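Local coordinates for protein ketosynthase (Streptomyces sp. MSC090213JE08, PDB 6KXD) that probably catalyses the condensation of malonyl units onto a growing acyl chain on acyl carrier protein, as the ketosynthase of a highly reducing type II polyketide synthase, at residues T23-E26 against E27-G31; A145-L148 against S149-I152; L240-L243 against E244-L247; K306-D309 against K310-A314; I362-R365 against E366-P369. All blocks are in the same frame, centred on the assembly; numbering follows the deposited sequence.

Contact 1: residues T23-E26 against E27-G31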
loop_
_atom_site.group_PDB
_atom_site.type_symbol
_atom_site.label_atom_id
_atom_site.label_comp_id
_atom_site.label_asym_id
_atom_site.label_seq_id
_atom_site.Cartn_x
_atom_site.Cartn_y
_atom_site.Cartn_z
ATOM N N THR A 23 11.663 -14.070 17.173
ATOM C CA THR A 23 10.199 -14.121 17.073
ATOM C C THR A 23 9.635 -13.799 18.453
ATOM O O THR A 23 10.006 -14.425 19.437
ATOM C CB THR A 23 9.759 -15.496 16.559
ATOM O OG1 THR A 23 10.183 -15.641 15.204
ATOM C CG2 THR A 23 8.262 -15.696 16.647
ATOM N N GLY A 24 8.778 -12.783 18.523
ATOM C CA GLY A 24 8.263 -12.241 19.751
ATOM C C GLY A 24 9.131 -11.120 20.274
ATOM O O GLY A 24 10.299 -11.049 19.928
ATOM N N VAL A 25 8.519 -10.253 21.084
ATOM C CA VAL A 25 9.109 -9.037 21.582
ATOM C C VAL A 25 10.385 -9.373 22.377
ATOM O O VAL A 25 11.375 -8.610 22.321
ATOM C CB VAL A 25 8.092 -8.215 22.407
ATOM C CG1 VAL A 25 7.667 -8.891 23.701
ATOM C CG2 VAL A 25 8.612 -6.824 22.710
ATOM N N GLU A 26 10.366 -10.492 23.124
ATOM C CA GLU A 26 11.522 -10.896 23.965
ATOM C C GLU A 26 12.704 -11.289 23.082
ATOM O O GLU A 26 13.754 -10.691 23.198
ATOM C CB GLU A 26 11.209 -12.081 24.875
ATOM C CG GLU A 26 10.860 -11.697 26.290
ATOM C CD GLU A 26 10.612 -12.937 27.132
ATOM O OE1 GLU A 26 11.602 -13.662 27.435
ATOM O OE2 GLU A 26 9.429 -13.211 27.424
ATOM N N GLU A 27 12.497 -12.302 22.235
ATOM C CA GLU A 27 13.495 -12.800 21.283
ATOM C C GLU A 27 14.062 -11.629 20.463
ATOM O O GLU A 27 15.230 -11.633 20.106
ATOM C CB GLU A 27 12.885 -13.809 20.322
ATOM C CG GLU A 27 13.138 -15.279 20.612
ATOM C CD GLU A 27 13.510 -16.071 19.358
ATOM O OE1 GLU A 27 14.691 -16.456 19.225
ATOM O OE2 GLU A 27 12.629 -16.302 18.502
ATOM N N TYR A 28 13.219 -10.638 20.139
ATOM C CA TYR A 28 13.612 -9.590 19.199
ATOM C C TYR A 28 14.424 -8.538 19.932
ATOM O O TYR A 28 15.443 -8.107 19.431
ATOM C CB TYR A 28 12.388 -8.947 18.543
ATOM C CG TYR A 28 12.702 -7.920 17.479
ATOM C CD1 TYR A 28 13.424 -8.270 16.358
ATOM C CD2 TYR A 28 12.207 -6.631 17.562
ATOM C CE1 TYR A 28 13.696 -7.351 15.352
ATOM C CE2 TYR A 28 12.453 -5.698 16.565
ATOM C CZ TYR A 28 13.219 -6.056 15.467
ATOM O OH TYR A 28 13.442 -5.152 14.464
ATOM N N THR A 29 13.980 -8.151 21.132
ATOM C CA THR A 29 14.764 -7.282 21.956
ATOM C C THR A 29 16.155 -7.901 22.211
ATOM O O THR A 29 17.149 -7.161 22.286
ATOM C CB THR A 29 14.075 -6.991 23.286
ATOM O OG1 THR A 29 12.727 -6.599 23.009
ATOM C CG2 THR A 29 14.790 -5.915 24.066
ATOM N N ALA A 30 16.217 -9.234 22.334
ATOM C CA ALA A 30 17.482 -9.957 22.587
ATOM C C ALA A 30 18.365 -9.808 21.353
ATOM O O ALA A 30 19.518 -9.403 21.474
ATOM C CB ALA A 30 17.259 -11.427 22.886
ATOM N N GLY A 31 17.796 -10.146 20.186
ATOM C CA GLY A 31 18.517 -10.129 18.919
ATOM C C GLY A 31 19.110 -8.760 18.664
ATOM O O GLY A 31 20.270 -8.655 18.262
HETATM O O HOH W 1 10.178 -13.627 22.123
#
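Glu27 folds back beside Thr23, the two side chains running in the same direction, and its carboxylate reaches the backbone amide of the threonine. A bend at chi2 (-136°) turns the carboxylate back this way. Thr23 N donates to Glu27 OE2 over 2.8 Å, meeting the oxygen from well above the carboxylate plane. On the way, the aliphatic part of the glutamate lies against the Thr23 carbonyl, with Glu27 CB 3.1 Å from Thr23 O. That carbonyl is held by a water, which donates to Thr23 O and accepts from Glu27 N at 2.7 Å, so the main-chain groups of the turn are joined through solvent as well as through the side chain. The carboxylate also has a weak, long ion pair with Arg36.

Val25 and Thr29 form a second side-by-side pair two residues further along. Here Thr29 OG1, set beside its own backbone N (chi1 -49°), donates to Val25 O over a short 2.5 Å. Thr29 N donates to the same oxygen at 2.9 Å, from the opposite face of the carbonyl plane, so Val25 O is gripped twice. Tyr28 N closes the preceding turn on Gly24 O, while the tyrosine ring leads away into the core, where its OH bonds Leu344 O and the ring packs on Ile347 and Leu351 of helix 341-355.

A threonine hydroxyl bonded to the carbonyl four residues back is a familiar helical feature. Here it belongs to the opening turns of helix 24-34, which follows short strand 22-23 on the mixed sheet of the thiolase fold.

Contact 2: residues A145-L148 against S149-I152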
loop_
_atom_site.group_PDB
_atom_site.type_symbol
_atom_site.label_atom_id
_atom_site.label_comp_id
_atom_site.label_asym_id
_atom_site.label_seq_id
_atom_site.Cartn_x
_atom_site.Cartn_y
_atom_site.Cartn_z
ATOM N N ALA A 145 -2.070 -8.246 -2.689
ATOM C CA ALA A 145 -1.481 -7.691 -1.516
ATOM C C ALA A 145 -2.536 -7.279 -0.474
ATOM O O ALA A 145 -2.228 -7.271 0.700
ATOM C CB ALA A 145 -0.622 -6.494 -1.905
ATOM N N GLY A 146 -3.751 -6.978 -0.918
ATOM C CA GLY A 146 -4.826 -6.530 -0.051
ATOM C C GLY A 146 -5.102 -7.566 1.006
ATOM O O GLY A 146 -5.499 -7.267 2.122
ATOM N N ARG A 147 -4.863 -8.812 0.615
ATOM C CA ARG A 147 -5.132 -9.915 1.509
ATOM C C ARG A 147 -4.290 -9.873 2.800
ATOM O O ARG A 147 -4.742 -10.348 3.825
ATOM C CB ARG A 147 -5.030 -11.199 0.681
ATOM C CG ARG A 147 -5.170 -12.451 1.524
ATOM C CD ARG A 147 -5.092 -13.691 0.646
ATOM N NE ARG A 147 -6.288 -13.760 -0.151
ATOM C CZ ARG A 147 -7.212 -14.686 -0.071
ATOM N NH1 ARG A 147 -7.034 -15.745 0.699
ATOM N NH2 ARG A 147 -8.283 -14.562 -0.831
ATOM N N LEU A 148 -3.076 -9.295 2.790
ATOM C CA LEU A 148 -2.251 -9.261 3.939
ATOM C C LEU A 148 -2.940 -8.580 5.112
ATOM O O LEU A 148 -2.657 -8.923 6.258
ATOM C CB LEU A 148 -0.962 -8.496 3.652
ATOM C CG LEU A 148 -0.074 -9.076 2.557
ATOM C CD1 LEU A 148 1.206 -8.262 2.457
ATOM C CD2 LEU A 148 0.239 -10.533 2.827
ATOM N N SER A 149 -3.791 -7.586 4.818
ATOM C CA SER A 149 -4.505 -6.843 5.824
ATOM C C SER A 149 -5.771 -7.560 6.237
ATOM O O SER A 149 -6.035 -7.652 7.419
ATOM C CB SER A 149 -4.791 -5.415 5.312
ATOM O OG SER A 149 -3.625 -4.665 5.543
ATOM N N THR A 150 -6.510 -8.048 5.255
ATOM C CA THR A 150 -7.823 -8.651 5.500
ATOM C C THR A 150 -7.684 -9.960 6.293
ATOM O O THR A 150 -8.536 -10.256 7.134
ATOM C CB THR A 150 -8.625 -8.891 4.219
ATOM O OG1 THR A 150 -7.961 -9.800 3.332
ATOM C CG2 THR A 150 -8.966 -7.581 3.536
ATOM N N VAL A 151 -6.616 -10.740 6.071
ATOM C CA VAL A 151 -6.507 -12.012 6.817
ATOM C C VAL A 151 -6.318 -11.764 8.312
ATOM O O VAL A 151 -6.668 -12.640 9.086
ATOM C CB VAL A 151 -5.395 -12.941 6.315
ATOM C CG1 VAL A 151 -5.749 -13.556 4.987
ATOM C CG2 VAL A 151 -4.055 -12.223 6.303
ATOM N N ILE A 152 -5.654 -10.670 8.700
ATOM C CA ILE A 152 -5.510 -10.320 10.079
ATOM C C ILE A 152 -6.903 -10.126 10.669
ATOM O O ILE A 152 -7.149 -10.582 11.786
ATOM C CB ILE A 152 -4.668 -9.073 10.301
ATOM C CG1 ILE A 152 -3.221 -9.348 9.881
ATOM C CG2 ILE A 152 -4.804 -8.605 11.740
ATOM C CD1 ILE A 152 -2.364 -8.153 9.820
#
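Arg147 and Val151 meet one turn apart at the start of helix 147-156, a buried helix of the thiolase fold that also faces the partner subunit. Main-chain bonds set up this opening turn. Gly146 O accepts from Ser149 N at 3.2 Å, from above the carbonyl plane, and more weakly from Thr150 N at 3.4 Å. The next i to i+4 bond, Val151 N to Arg147 O, is firmer, 3.0 Å long and fairly straight at 164°.

Apolar contact is made by the arginine stem. Arg147 CG lies 3.7 Å from Val151 CG1, the two side chains crossing at about a right angle, and the stem then turns at chi3 (-70°) toward its polar partners.

Those polar ends point outward from the turn. Arg147 NH1 bonds Asp74 O, and NH2 forms a salt bridge with Asp363 of the neighbouring subunit, whose backbone O bonds Thr150 OG1. One residue of the other chain is thus held by two side chains of this turn. Ser149 OG instead bonds Thr165 of strand 161-166, tying the helix to the sheet.

Leu148 O is a buried carbonyl with no hydrogen-bonding partner in the model. Within the turn, Leu148 O is approached by carbon, Val151 CG2 at 3.6 Å and both CG1 and CD1 of Ile152 at 3.7 Å.

Contact 3: residues L240-L243 against E244-L247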
loop_
_atom_site.group_PDB
_atom_site.type_symbol
_atom_site.label_atom_id
_atom_site.label_comp_id
_atom_site.label_asym_id
_atom_site.label_seq_id
_atom_site.Cartn_x
_atom_site.Cartn_y
_atom_site.Cartn_z
ATOM N N LEU A 240 -1.313 0.389 17.919
ATOM C CA LEU A 240 -1.455 1.770 18.213
ATOM C C LEU A 240 -2.822 1.964 18.863
ATOM O O LEU A 240 -3.797 1.361 18.415
ATOM C CB LEU A 240 -1.402 2.625 16.946
ATOM C CG LEU A 240 -0.013 2.944 16.406
ATOM C CD1 LEU A 240 0.659 1.693 15.886
ATOM C CD2 LEU A 240 -0.117 3.994 15.309
ATOM N N GLU A 241 -2.884 2.858 19.841
ATOM C CA GLU A 241 -4.112 3.109 20.592
ATOM C C GLU A 241 -4.148 4.556 21.033
ATOM O O GLU A 241 -3.098 5.129 21.304
ATOM C CB GLU A 241 -4.150 2.252 21.856
ATOM C CG GLU A 241 -4.705 0.866 21.647
ATOM C CD GLU A 241 -4.934 0.111 22.954
ATOM O OE1 GLU A 241 -4.082 -0.744 23.290
ATOM O OE2 GLU A 241 -5.965 0.377 23.629
ATOM N N SER A 242 -5.346 5.141 21.087
ATOM C CA SER A 242 -5.449 6.486 21.654
ATOM C C SER A 242 -4.935 6.398 23.090
ATOM O O SER A 242 -5.128 5.371 23.732
ATOM C CB SER A 242 -6.844 7.025 21.606
ATOM O OG SER A 242 -7.680 6.318 22.500
ATOM N N LEU A 243 -4.219 7.427 23.552
ATOM C CA LEU A 243 -3.819 7.450 24.973
ATOM C C LEU A 243 -5.041 7.188 25.870
ATOM O O LEU A 243 -4.961 6.404 26.796
ATOM C CB LEU A 243 -3.165 8.788 25.315
ATOM C CG LEU A 243 -2.731 8.920 26.779
ATOM C CD1 LEU A 243 -1.755 7.808 27.139
ATOM C CD2 LEU A 243 -2.114 10.288 27.046
ATOM N N GLU A 244 -6.162 7.858 25.577
ATOM C CA GLU A 244 -7.408 7.699 26.320
ATOM C C GLU A 244 -7.738 6.219 26.497
ATOM O O GLU A 244 -8.043 5.776 27.587
ATOM C CB GLU A 244 -8.595 8.279 25.557
ATOM C CG GLU A 244 -8.844 9.752 25.764
ATOM C CD GLU A 244 -9.887 10.270 24.786
ATOM O OE1 GLU A 244 -11.075 10.351 25.179
ATOM O OE2 GLU A 244 -9.515 10.552 23.616
ATOM N N SER A 245 -7.739 5.490 25.374
ATOM C CA SER A 245 -8.167 4.102 25.309
ATOM C C SER A 245 -7.171 3.175 26.019
ATOM O O SER A 245 -7.540 2.173 26.582
ATOM C CB SER A 245 -8.329 3.679 23.872
ATOM O OG SER A 245 -8.416 2.266 23.798
ATOM N N ALA A 246 -5.881 3.482 25.901
ATOM C CA ALA A 246 -4.827 2.714 26.557
ATOM C C ALA A 246 -4.930 2.885 28.085
ATOM O O ALA A 246 -5.032 1.890 28.817
ATOM C CB ALA A 246 -3.490 3.177 26.040
ATOM N N LEU A 247 -4.927 4.146 28.549
ATOM C CA LEU A 247 -4.976 4.467 29.985
ATOM C C LEU A 247 -6.201 3.797 30.607
ATOM O O LEU A 247 -6.071 3.100 31.611
ATOM C CB LEU A 247 -5.025 5.985 30.188
ATOM C CG LEU A 247 -3.721 6.731 29.904
ATOM C CD1 LEU A 247 -3.842 8.212 30.252
ATOM C CD2 LEU A 247 -2.555 6.084 30.638
#
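Ser242 and Ser245 are joined by an N-cap bond where strand 234-242 passes straight into helix 243-247. Ser242 OG sits between its own backbone N and carbonyl carbon (chi1 69°), which faces it to the first turn, and accepts from Ser245 N at 3.0 Å. Two main-chain bonds continue the turn: Ala246 N to Ser242 O, and Leu247 N to Leu243 O at 2.9 Å and nearly linear (173°).

A second side-chain bond comes from the strand itself. Ser245 OG donates to Glu241 OE2 over 3.1 Å, and OE2 receives it on its anti lone pair, turned away from the other carboxylate oxygen. On the far side of the turn the contact is apolar. Leu243 CD1 lies 3.6 Å from Leu247 CG, and Leu247 CD1 fits against Leu243 CG. Tyr407 packs on both leucines.

The serine cap satisfies a backbone N-H of the first turn, while Asp190 provides another partner for the capping hydroxyl. Glu241 is also drawn into salt bridges, OE1 with Arg249 and OE2 with Arg103, and OE1 bonds Thr13 of the neighbouring strand. Paired with two arginines, the carboxylate of this buried residue is probably kept ionised.

Contact 4: residues K306-D309 against K310-A314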
loop_
_atom_site.group_PDB
_atom_site.type_symbol
_atom_site.label_atom_id
_atom_site.label_comp_id
_atom_site.label_asym_id
_atom_site.label_seq_id
_atom_site.Cartn_x
_atom_site.Cartn_y
_atom_site.Cartn_z
ATOM N N LYS A 306 25.925 1.363 -1.751
ATOM C CA LYS A 306 26.729 2.576 -2.001
ATOM C C LYS A 306 25.821 3.810 -1.959
ATOM O O LYS A 306 25.980 4.664 -1.075
ATOM C CB LYS A 306 27.469 2.469 -3.340
ATOM C CG LYS A 306 28.545 1.391 -3.421
ATOM C CD LYS A 306 29.915 1.834 -2.905
ATOM C CE LYS A 306 30.892 0.683 -2.758
ATOM N NZ LYS A 306 31.479 0.627 -1.393
ATOM N N ALA A 307 24.861 3.887 -2.899
ATOM C CA ALA A 307 24.012 5.077 -3.076
ATOM C C ALA A 307 23.249 5.398 -1.788
ATOM O O ALA A 307 23.291 6.550 -1.319
ATOM C CB ALA A 307 23.069 4.897 -4.249
ATOM N N ASN A 308 22.580 4.399 -1.187
ATOM C CA ASN A 308 21.631 4.727 -0.173
ATOM C C ASN A 308 22.346 5.427 0.972
ATOM O O ASN A 308 21.889 6.446 1.450
ATOM C CB ASN A 308 20.867 3.561 0.466
ATOM C CG ASN A 308 20.049 4.053 1.644
ATOM O OD1 ASN A 308 19.047 4.748 1.446
ATOM N ND2 ASN A 308 20.496 3.796 2.870
ATOM N N ASP A 309 23.454 4.825 1.431
ATOM C CA ASP A 309 24.012 5.181 2.703
ATOM C C ASP A 309 24.625 6.585 2.561
ATOM O O ASP A 309 24.460 7.410 3.435
ATOM C CB ASP A 309 24.929 4.053 3.214
ATOM C CG ASP A 309 24.236 2.718 3.504
ATOM O OD1 ASP A 309 22.992 2.654 3.503
ATOM O OD2 ASP A 309 24.943 1.741 3.745
ATOM N N LYS A 310 25.229 6.888 1.415
ATOM C CA LYS A 310 25.872 8.210 1.266
ATOM C C LYS A 310 24.776 9.272 1.125
ATOM O O LYS A 310 24.824 10.326 1.761
ATOM C CB LYS A 310 26.923 8.227 0.155
ATOM C CG LYS A 310 26.437 7.908 -1.247
ATOM C CD LYS A 310 27.364 8.394 -2.366
ATOM C CE LYS A 310 26.650 8.472 -3.706
ATOM N NZ LYS A 310 27.600 8.497 -4.845
ATOM N N THR A 311 23.701 8.943 0.404
ATOM C CA THR A 311 22.557 9.912 0.277
ATOM C C THR A 311 21.842 10.145 1.614
ATOM O O THR A 311 21.523 11.266 2.045
ATOM C CB THR A 311 21.594 9.436 -0.810
ATOM O OG1 THR A 311 22.373 9.208 -1.967
ATOM C CG2 THR A 311 20.524 10.458 -1.106
ATOM N N GLU A 312 21.515 9.059 2.312
ATOM C CA GLU A 312 20.798 9.212 3.522
ATOM C C GLU A 312 21.615 9.995 4.571
ATOM O O GLU A 312 21.104 10.810 5.296
ATOM C CB GLU A 312 20.458 7.838 4.057
ATOM C CG GLU A 312 19.577 7.953 5.243
ATOM C CD GLU A 312 18.996 6.658 5.767
ATOM O OE1 GLU A 312 18.071 6.762 6.580
ATOM O OE2 GLU A 312 19.478 5.582 5.374
ATOM N N SER A 313 22.916 9.690 4.645
ATOM C CA SER A 313 23.810 10.391 5.517
ATOM C C SER A 313 23.772 11.899 5.204
ATOM O O SER A 313 23.686 12.715 6.096
ATOM C CB SER A 313 25.208 9.855 5.358
ATOM O OG SER A 313 26.059 10.588 6.190
ATOM N N ALA A 314 23.863 12.213 3.916
ATOM C CA ALA A 314 23.884 13.595 3.462
ATOM C C ALA A 314 22.596 14.291 3.909
ATOM O O ALA A 314 22.627 15.430 4.294
ATOM C CB ALA A 314 24.064 13.651 1.965
#
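Near-trans first torsions at both Asn308 (chi1 172°) and Glu312 (chi1 -174°) bring amide and carboxylate together on one flank of helix 306-320. Asn308 ND2 donates to Glu312 OE2 over 3.2 Å, on the anti side of the oxygen and somewhat out of the carboxylate plane; the two flat groups are turned 68° against each other. The other N-H of Asn308 ND2 goes to Asp309 OD1 at 2.8 Å, almost within the amide plane and on the anti lone pair of that oxygen. With a carboxylate on each N-H, the rotation of the Asn308 amide is fixed, and the amide nitrogen separates two acidic groups whose nearest oxygens, Asp309 OD1 and Glu312 OE2, are 4.9 Å apart.

On another face of the helix Thr311 doubles a main-chain bond. Thr311 N donates to Ala307 O at 3.0 Å and Thr311 OG1 to the same oxygen at 2.9 Å, the hydroxyl coming from above the carbonyl plane. Glu312 N to Asn308 O, 2.8 Å, and Ser313 N to Asp309 O carry the regular helical pattern onward, while the bond from Lys310 N to Lys306 O is weak.

The acidic groups also secure the loop before the helix. Glu312 OE2 bonds Gly302 N, its OE1 bonds His301 N and Asn391 of strand 387-394, and Asp309 OD1 bonds Gly304 N, so the HGTGT sequence familiar in ketosynthases is held against the helix. Strand 297-299, this loop, helix 306-320 and strand 326-328 together form a beta-alpha-beta unit of the C-terminal half.

Contact 5: residues I362-R365 against E366-P369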
loop_
_atom_site.group_PDB
_atom_site.type_symbol
_atom_site.label_atom_id
_atom_site.label_comp_id
_atom_site.label_asym_id
_atom_site.label_seq_id
_atom_site.Cartn_x
_atom_site.Cartn_y
_atom_site.Cartn_z
ATOM N N ILE A 362 26.059 -3.496 12.779
ATOM C CA ILE A 362 26.989 -4.603 12.875
ATOM C C ILE A 362 27.728 -4.751 11.539
ATOM O O ILE A 362 27.497 -3.992 10.615
ATOM C CB ILE A 362 26.256 -5.891 13.307
ATOM C CG1 ILE A 362 25.440 -6.538 12.176
ATOM C CG2 ILE A 362 25.419 -5.601 14.530
ATOM C CD1 ILE A 362 24.964 -7.968 12.467
ATOM N N ASN A 363 28.665 -5.704 11.490
ATOM C CA ASN A 363 29.567 -5.923 10.369
ATOM C C ASN A 363 30.303 -4.616 10.007
ATOM O O ASN A 363 30.662 -4.402 8.846
ATOM C CB ASN A 363 28.832 -6.508 9.156
ATOM C CG ASN A 363 27.909 -7.658 9.501
ATOM O OD1 ASN A 363 28.267 -8.506 10.306
ATOM N ND2 ASN A 363 26.720 -7.691 8.911
ATOM N N HIS A 364 30.511 -3.740 10.991
ATOM C CA HIS A 364 31.117 -2.439 10.754
ATOM C C HIS A 364 32.632 -2.515 10.972
ATOM O O HIS A 364 33.093 -2.660 12.133
ATOM C CB HIS A 364 30.501 -1.360 11.642
ATOM C CG HIS A 364 30.731 0.021 11.106
ATOM N ND1 HIS A 364 30.159 0.445 9.920
ATOM C CD2 HIS A 364 31.466 1.062 11.562
ATOM C CE1 HIS A 364 30.519 1.692 9.687
ATOM N NE2 HIS A 364 31.305 2.099 10.679
ATOM N N ARG A 365 33.371 -2.416 9.861
ATOM C CA ARG A 365 34.855 -2.378 9.867
ATOM C C ARG A 365 35.321 -0.927 9.981
ATOM O O ARG A 365 36.049 -0.592 10.877
ATOM C CB ARG A 365 35.423 -3.024 8.605
ATOM C CG ARG A 365 35.332 -4.539 8.614
ATOM C CD ARG A 365 34.741 -5.084 7.336
ATOM N NE ARG A 365 35.684 -5.478 6.294
ATOM C CZ ARG A 365 35.454 -5.338 4.992
ATOM N NH1 ARG A 365 34.719 -4.331 4.546
ATOM N NH2 ARG A 365 35.925 -6.235 4.142
ATOM N N GLU A 366 34.824 -0.070 9.088
ATOM C CA GLU A 366 35.322 1.282 8.939
ATOM C C GLU A 366 34.231 2.182 8.347
ATOM O O GLU A 366 33.720 1.872 7.277
ATOM C CB GLU A 366 36.511 1.203 7.988
ATOM C CG GLU A 366 37.198 2.534 7.771
ATOM C CD GLU A 366 38.246 2.506 6.668
ATOM O OE1 GLU A 366 38.442 1.438 6.017
ATOM O OE2 GLU A 366 38.855 3.557 6.452
ATOM N N THR A 367 33.926 3.294 9.022
ATOM C CA THR A 367 32.884 4.214 8.614
ATOM C C THR A 367 33.330 4.852 7.295
ATOM O O THR A 367 34.490 5.252 7.136
ATOM C CB THR A 367 32.557 5.211 9.737
ATOM O OG1 THR A 367 32.195 4.476 10.907
ATOM C CG2 THR A 367 31.403 6.135 9.413
ATOM N N ASP A 368 32.439 4.850 6.302
ATOM C CA ASP A 368 32.688 5.597 5.079
ATOM C C ASP A 368 32.987 7.033 5.497
ATOM O O ASP A 368 32.261 7.618 6.323
ATOM C CB ASP A 368 31.497 5.470 4.118
ATOM C CG ASP A 368 31.736 6.041 2.728
ATOM O OD1 ASP A 368 32.342 7.152 2.625
ATOM O OD2 ASP A 368 31.341 5.365 1.758
ATOM N N PRO A 369 34.093 7.659 5.001
ATOM C CA PRO A 369 34.408 9.042 5.378
ATOM C C PRO A 369 33.307 10.031 4.929
ATOM O O PRO A 369 33.119 11.079 5.547
ATOM C CB PRO A 369 35.769 9.327 4.713
ATOM C CG PRO A 369 35.944 8.260 3.639
ATOM C CD PRO A 369 35.052 7.092 4.038
#
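The imidazole of His364 has the backbone N of Glu366 over one face and the side chain of Thr367 at its edge. Thr367 CB lies in the plane of the ring, and the hydroxyl is near that plane too. His364 NE2 and Thr367 OG1 are 2.5 Å apart in a short and nearly straight hydrogen bond (174°), in which either could be the donor. The trans first torsion of the histidine (chi1 -160°) swings the ring forward over the chain, so that it spans the bend made by Arg365 and Glu366. Glu366 C lies 3.7 Å from His364 NE2, and Thr367 CB 3.5 Å from that nitrogen.

The bend is also held by Asp223, whose OD2 accepts from both Arg365 N and Glu366 N. His364 O is bonded by Asn378 ND2, and the ring packs against Val375 and Pro377.

No helix or strand runs through 362-369. It belongs to the long connection between strands 357-358 and 381-382, the two partners of a small antiparallel sheet, and pairs by backbone bonds with another loop, Glu366 with Lys224 and Asp368 with Phe222.

How the contacts relate
The five contacts follow one another along the chain without overlapping, and none touches another. Contacts 1 and 3 are linked through the large mixed sheet: strands 22-23 and 234-242 both pair with strand 10-19, though the centres of the two contacts lie about 24 Å apart. Contact 2, also about 24 Å from each centre to centre, is on a helix packed against the same sheet and reaches the partner subunit. Contacts 4 and 5 form the closest pair, with centres about 13 Å apart; Arg226 bonds Lys306 O in one and Asp368 in the other. Contact 2 lies across the chain's centre from both; contacts 1 to 3 fall in the N-terminal and contact 4 in the C-terminal ketoacyl synthase region.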